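Local coordinates for flagellar hook-associated protein (Burkholderia pseudomallei, PDB 4UT1) that is the FlgK protein of the flagellar hook junction and probably serves as a structural component where hook and filament meet, at residues Asp205-Ala210 with Gly227-Phe232; Thr399-Thr404 with Ser413-Ala418. One frame throughout, in Å; residues are numbered along the deposited sequence.

Contact 1. Residues Asp205-Ala210 with Gly227-Phe232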
loop_
_atom_site.group_PDB
_atom_site.type_symbol
_atom_site.label_atom_id
_atom_site.label_comp_id
_atom_site.label_asym_id
_atom_site.label_seq_id
_atom_site.Cartn_x
_atom_site.Cartn_y
_atom_site.Cartn_z
ATOM N N ASP A 205 33.097 5.517 39.465
ATOM C CA ASP A 205 31.658 5.297 39.578
ATOM C C ASP A 205 30.867 6.188 38.634
ATOM O O ASP A 205 29.916 5.745 38.001
ATOM C CB ASP A 205 31.190 5.542 41.012
ATOM C CG ASP A 205 31.406 4.344 41.907
ATOM O OD1 ASP A 205 32.213 3.468 41.541
ATOM O OD2 ASP A 205 30.762 4.278 42.979
ATOM N N GLN A 206 31.257 7.457 38.572
ATOM C CA GLN A 206 30.603 8.433 37.710
ATOM C C GLN A 206 30.699 8.011 36.243
ATOM O O GLN A 206 29.762 8.196 35.462
ATOM C CB GLN A 206 31.236 9.808 37.915
ATOM C CG GLN A 206 30.430 10.975 37.381
ATOM C CD GLN A 206 30.931 12.304 37.927
ATOM O OE1 GLN A 206 32.000 12.373 38.545
ATOM N NE2 GLN A 206 30.155 13.365 37.711
ATOM N N ARG A 207 31.842 7.444 35.875
ATOM C CA ARG A 207 32.051 6.979 34.513
ATOM C C ARG A 207 31.178 5.756 34.216
ATOM O O ARG A 207 30.550 5.673 33.158
ATOM C CB ARG A 207 33.522 6.656 34.282
ATOM C CG ARG A 207 33.865 6.295 32.844
ATOM C CD ARG A 207 35.377 6.153 32.652
ATOM N NE ARG A 207 35.949 5.129 33.521
ATOM C CZ ARG A 207 37.216 4.721 33.472
ATOM N NH1 ARG A 207 38.056 5.240 32.583
ATOM N NH2 ARG A 207 37.643 3.782 34.309
ATOM N N ASP A 208 31.140 4.813 35.154
ATOM C CA ASP A 208 30.311 3.616 35.004
ATOM C C ASP A 208 28.828 3.946 34.886
ATOM O O ASP A 208 28.115 3.328 34.101
ATOM C CB ASP A 208 30.529 2.663 36.179
ATOM C CG ASP A 208 31.820 1.890 36.063
ATOM O OD1 ASP A 208 32.113 1.387 34.962
ATOM O OD2 ASP A 208 32.543 1.787 37.074
ATOM N N LEU A 209 28.365 4.903 35.681
ATOM C CA LEU A 209 26.979 5.342 35.606
ATOM C C LEU A 209 26.700 5.981 34.253
ATOM O O LEU A 209 25.603 5.849 33.706
ATOM C CB LEU A 209 26.658 6.326 36.727
ATOM C CG LEU A 209 25.294 7.014 36.624
ATOM C CD1 LEU A 209 24.169 5.985 36.508
ATOM C CD2 LEU A 209 25.062 7.936 37.813
ATOM N N ALA A 210 27.698 6.676 33.715
ATOM C CA ALA A 210 27.564 7.295 32.403
ATOM C C ALA A 210 27.403 6.220 31.333
ATOM O O ALA A 210 26.535 6.326 30.467
ATOM C CB ALA A 210 28.767 8.188 32.101
ATOM N N GLY A 227 43.576 1.863 31.611
ATOM C CA GLY A 227 42.661 2.466 32.560
ATOM C C GLY A 227 41.627 3.350 31.886
ATOM O O GLY A 227 40.700 3.826 32.537
ATOM N N ASN A 228 41.790 3.581 30.586
ATOM C CA ASN A 228 40.799 4.324 29.810
ATOM C C ASN A 228 39.596 3.454 29.449
ATOM O O ASN A 228 39.694 2.230 29.414
ATOM C CB ASN A 228 41.411 4.879 28.517
ATOM C CG ASN A 228 42.157 6.189 28.722
ATOM O OD1 ASN A 228 41.959 6.893 29.715
ATOM N ND2 ASN A 228 43.012 6.529 27.765
ATOM N N TYR A 229 38.464 4.103 29.193
ATOM C CA TYR A 229 37.329 3.455 28.541
ATOM C C TYR A 229 37.255 3.904 27.084
ATOM O O TYR A 229 36.922 5.054 26.811
ATOM C CB TYR A 229 35.997 3.807 29.225
ATOM C CG TYR A 229 35.634 3.062 30.495
ATOM C CD1 TYR A 229 36.497 2.140 31.072
ATOM C CD2 TYR A 229 34.404 3.291 31.114
ATOM C CE1 TYR A 229 36.147 1.470 32.236
ATOM C CE2 TYR A 229 34.045 2.630 32.269
ATOM C CZ TYR A 229 34.918 1.718 32.828
ATOM O OH TYR A 229 34.559 1.060 33.987
ATOM N N SER A 230 37.560 3.025 26.140
ATOM C CA SER A 230 37.157 3.298 24.769
ATOM C C SER A 230 35.726 2.790 24.590
ATOM O O SER A 230 35.390 1.720 25.081
ATOM C CB SER A 230 38.100 2.644 23.765
ATOM O OG SER A 230 39.329 3.346 23.709
ATOM N N VAL A 231 34.886 3.562 23.911
ATOM C CA VAL A 231 33.486 3.166 23.734
ATOM C C VAL A 231 33.103 3.164 22.269
ATOM O O VAL A 231 33.409 4.104 21.529
ATOM C CB VAL A 231 32.520 4.088 24.510
ATOM C CG1 VAL A 231 31.091 3.545 24.423
ATOM C CG2 VAL A 231 32.947 4.208 25.955
ATOM N N PHE A 232 32.424 2.096 21.857
ATOM C CA PHE A 232 32.028 1.916 20.472
ATOM C C PHE A 232 30.559 1.540 20.375
ATOM O O PHE A 232 30.040 0.816 21.230
ATOM C CB PHE A 232 32.855 0.822 19.799
ATOM C CG PHE A 232 34.325 1.096 19.773
ATOM C CD1 PHE A 232 35.112 0.816 20.876
ATOM C CD2 PHE A 232 34.921 1.613 18.633
ATOM C CE1 PHE A 232 36.480 1.064 20.847
ATOM C CE2 PHE A 232 36.279 1.863 18.595
ATOM C CZ PHE A 232 37.060 1.586 19.703
#
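R207 of helix 201-215 lays its guanidinium flat over one face of the Y229 ring, at the start of strand 228-233. The planes are only 11° apart, and R207 CZ stands 3.5 Å from the ring centroid, almost on the ring normal: a stacked cation-pi pair. The aliphatic part shares the same face, R207 CD lying 3.4 Å from Y229 CD2. An extended first half of the side chain followed by a bend at chi3 (59°) turns the guanidinium over the ring.

Hydrogen bonds fix both members of the stack. R207 NH1 donates to G227 O at 3.0 Å, nearly straight at 165° and within both the guanidinium and the carbonyl plane. At the far end of the ring, Y229 OH donates to D208 OD1 over 2.7 Å, meeting the syn side of the carboxylate somewhat out of its plane. Successive helix residues thus take the face and the hydroxyl of one tyrosine.

Farther out, N187 of helix 134-193 accepts a second bond from R207 NH1 through OD1 and donates through ND2 to Y229 O, tying both partners to the long helix. L186 and I190 also touch the arginine, and V211 packs on the tyrosine. G227 belongs to the tight turn between strands 220-225 and 228-233. The contact joins helix 201-215 of the FlgK helical bundle to the first hairpin of the antiparallel sheet.

Contact 2. Residues Thr399-Thr404 with Ser413-Ala418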
loop_
_atom_site.group_PDB
_atom_site.type_symbol
_atom_site.label_atom_id
_atom_site.label_comp_id
_atom_site.label_asym_id
_atom_site.label_seq_id
_atom_site.Cartn_x
_atom_site.Cartn_y
_atom_site.Cartn_z
ATOM N N THR A 399 14.405 3.081 -24.651
ATOM C CA THR A 399 14.905 4.422 -24.364
ATOM C C THR A 399 13.758 5.407 -24.582
ATOM O O THR A 399 13.224 5.503 -25.692
ATOM C CB THR A 399 16.098 4.818 -25.268
ATOM O OG1 THR A 399 15.622 5.063 -26.594
ATOM C CG2 THR A 399 17.149 3.719 -25.309
ATOM N N PRO A 400 13.348 6.119 -23.518
ATOM C CA PRO A 400 13.954 5.989 -22.194
ATOM C C PRO A 400 13.506 4.692 -21.530
ATOM O O PRO A 400 12.627 4.006 -22.059
ATOM C CB PRO A 400 13.438 7.219 -21.454
ATOM C CG PRO A 400 12.094 7.453 -22.049
ATOM C CD PRO A 400 12.177 7.014 -23.499
ATOM N N PRO A 401 14.116 4.350 -20.387
ATOM C CA PRO A 401 13.916 3.033 -19.778
ATOM C C PRO A 401 12.559 2.904 -19.098
ATOM O O PRO A 401 12.209 3.711 -18.230
ATOM C CB PRO A 401 15.053 2.943 -18.745
ATOM C CG PRO A 401 15.961 4.126 -19.027
ATOM C CD PRO A 401 15.089 5.163 -19.638
ATOM N N THR A 402 11.800 1.896 -19.502
ATOM C CA THR A 402 10.552 1.559 -18.833
ATOM C C THR A 402 10.593 0.076 -18.511
ATOM O O THR A 402 11.139 -0.710 -19.282
ATOM C CB THR A 402 9.328 1.878 -19.700
ATOM O OG1 THR A 402 9.352 1.049 -20.869
ATOM C CG2 THR A 402 9.341 3.335 -20.123
ATOM N N MET A 403 10.023 -0.304 -17.376
ATOM C CA MET A 403 10.009 -1.696 -16.941
ATOM C C MET A 403 8.846 -1.979 -15.991
ATOM O O MET A 403 8.241 -1.060 -15.431
ATOM C CB MET A 403 11.333 -2.064 -16.268
ATOM C CG MET A 403 11.479 -1.549 -14.845
ATOM S SD MET A 403 13.205 -1.258 -14.411
ATOM C CE MET A 403 13.477 0.261 -15.293
ATOM N N THR A 404 8.528 -3.259 -15.832
ATOM C CA THR A 404 7.489 -3.686 -14.916
ATOM C C THR A 404 8.044 -4.725 -13.950
ATOM O O THR A 404 8.578 -5.747 -14.368
ATOM C CB THR A 404 6.269 -4.278 -15.664
ATOM O OG1 THR A 404 5.701 -3.273 -16.508
ATOM C CG2 THR A 404 5.209 -4.746 -14.670
ATOM N N SER A 413 13.612 8.712 -16.818
ATOM C CA SER A 413 13.849 9.701 -17.868
ATOM C C SER A 413 15.136 9.395 -18.645
ATOM O O SER A 413 15.341 9.879 -19.755
ATOM C CB SER A 413 13.921 11.100 -17.269
ATOM O OG SER A 413 15.034 11.210 -16.408
ATOM N N SER A 414 16.000 8.596 -18.033
ATOM C CA SER A 414 17.216 8.105 -18.666
ATOM C C SER A 414 17.770 6.980 -17.806
ATOM O O SER A 414 17.234 6.691 -16.731
ATOM C CB SER A 414 18.249 9.223 -18.843
ATOM O OG SER A 414 18.609 9.812 -17.601
ATOM N N THR A 415 18.825 6.336 -18.286
ATOM C CA THR A 415 19.517 5.309 -17.518
ATOM C C THR A 415 20.340 5.973 -16.410
ATOM O O THR A 415 21.104 6.904 -16.675
ATOM C CB THR A 415 20.427 4.455 -18.425
ATOM O OG1 THR A 415 19.659 3.960 -19.531
ATOM C CG2 THR A 415 21.023 3.280 -17.659
ATOM N N PRO A 416 20.170 5.508 -15.159
ATOM C CA PRO A 416 20.888 6.107 -14.027
ATOM C C PRO A 416 22.356 5.703 -14.038
ATOM O O PRO A 416 22.753 4.935 -14.907
ATOM C CB PRO A 416 20.166 5.526 -12.798
ATOM C CG PRO A 416 18.902 4.926 -13.316
ATOM C CD PRO A 416 19.223 4.476 -14.713
ATOM N N ASN A 417 23.162 6.222 -13.118
ATOM C CA ASN A 417 24.516 5.693 -12.971
ATOM C C ASN A 417 24.498 4.444 -12.106
ATOM O O ASN A 417 23.591 4.274 -11.291
ATOM C CB ASN A 417 25.452 6.738 -12.352
ATOM C CG ASN A 417 25.856 7.805 -13.342
ATOM O OD1 ASN A 417 25.659 7.647 -14.548
ATOM N ND2 ASN A 417 26.444 8.892 -12.840
ATOM N N ALA A 418 25.483 3.571 -12.279
ATOM C CA ALA A 418 25.672 2.459 -11.348
ATOM C C ALA A 418 25.772 3.011 -9.934
ATOM O O ALA A 418 26.484 3.985 -9.700
ATOM C CB ALA A 418 26.920 1.665 -11.684
#
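A cis peptide bond between T399 and P400, followed by extended psi at P400 (171°), turns the chain so that the rings of P400 and P401 both face the backbone of S413-T415. The place is one end of a three-stranded antiparallel sheet in the D2-like domain: the prolines lead into edge strand 402-405, and S413-T415 leaves its hairpin partner, strand 408-412. The P401 ring does most of the touching. Its CG comes within 3.6 Å of S414 C, and P401 CD lies 3.7 Å from the same carbon, so these two ring carbons rest against the peptide group joining S414 to T415. P400 reaches the loop one residue earlier, with CB 3.7 Å from S413 O.

No hydrogen bond crosses between the segments; the contact is van der Waals packing of ring carbons on main chain. P401 is also paired through its backbone with L412 of strand 408-412, while S413 is held by its own bonds to T355, including one between OG and T355 OG1. Y380 of strand 380-384 touches both P401 and T415. At the end of the contact, T415 OG1, set beside its own backbone N by a chi1 of -53°, lies 3.7 Å from P401 CG.

Both are surface contacts with one buried residue among the five that touch, R207 in contact 1 and P401 in contact 2. They share no element: their centres are 52 Å apart, with nearest atoms about 30 Å from each other, and one lies in the helical domain, the other in the D2-like domain. Contact 1 joins a helix to a sheet; the axes of 205-210 and 228-232 approach to 11.1 Å, and long side chains with charge and hydrogen bonds bridge them. Contact 2 lies at the end of a hairpin away from its turn, where P400 CA and S414 CA come within 5.3 Å and proline rings make the contact, with no hydrogen bond between the two segments.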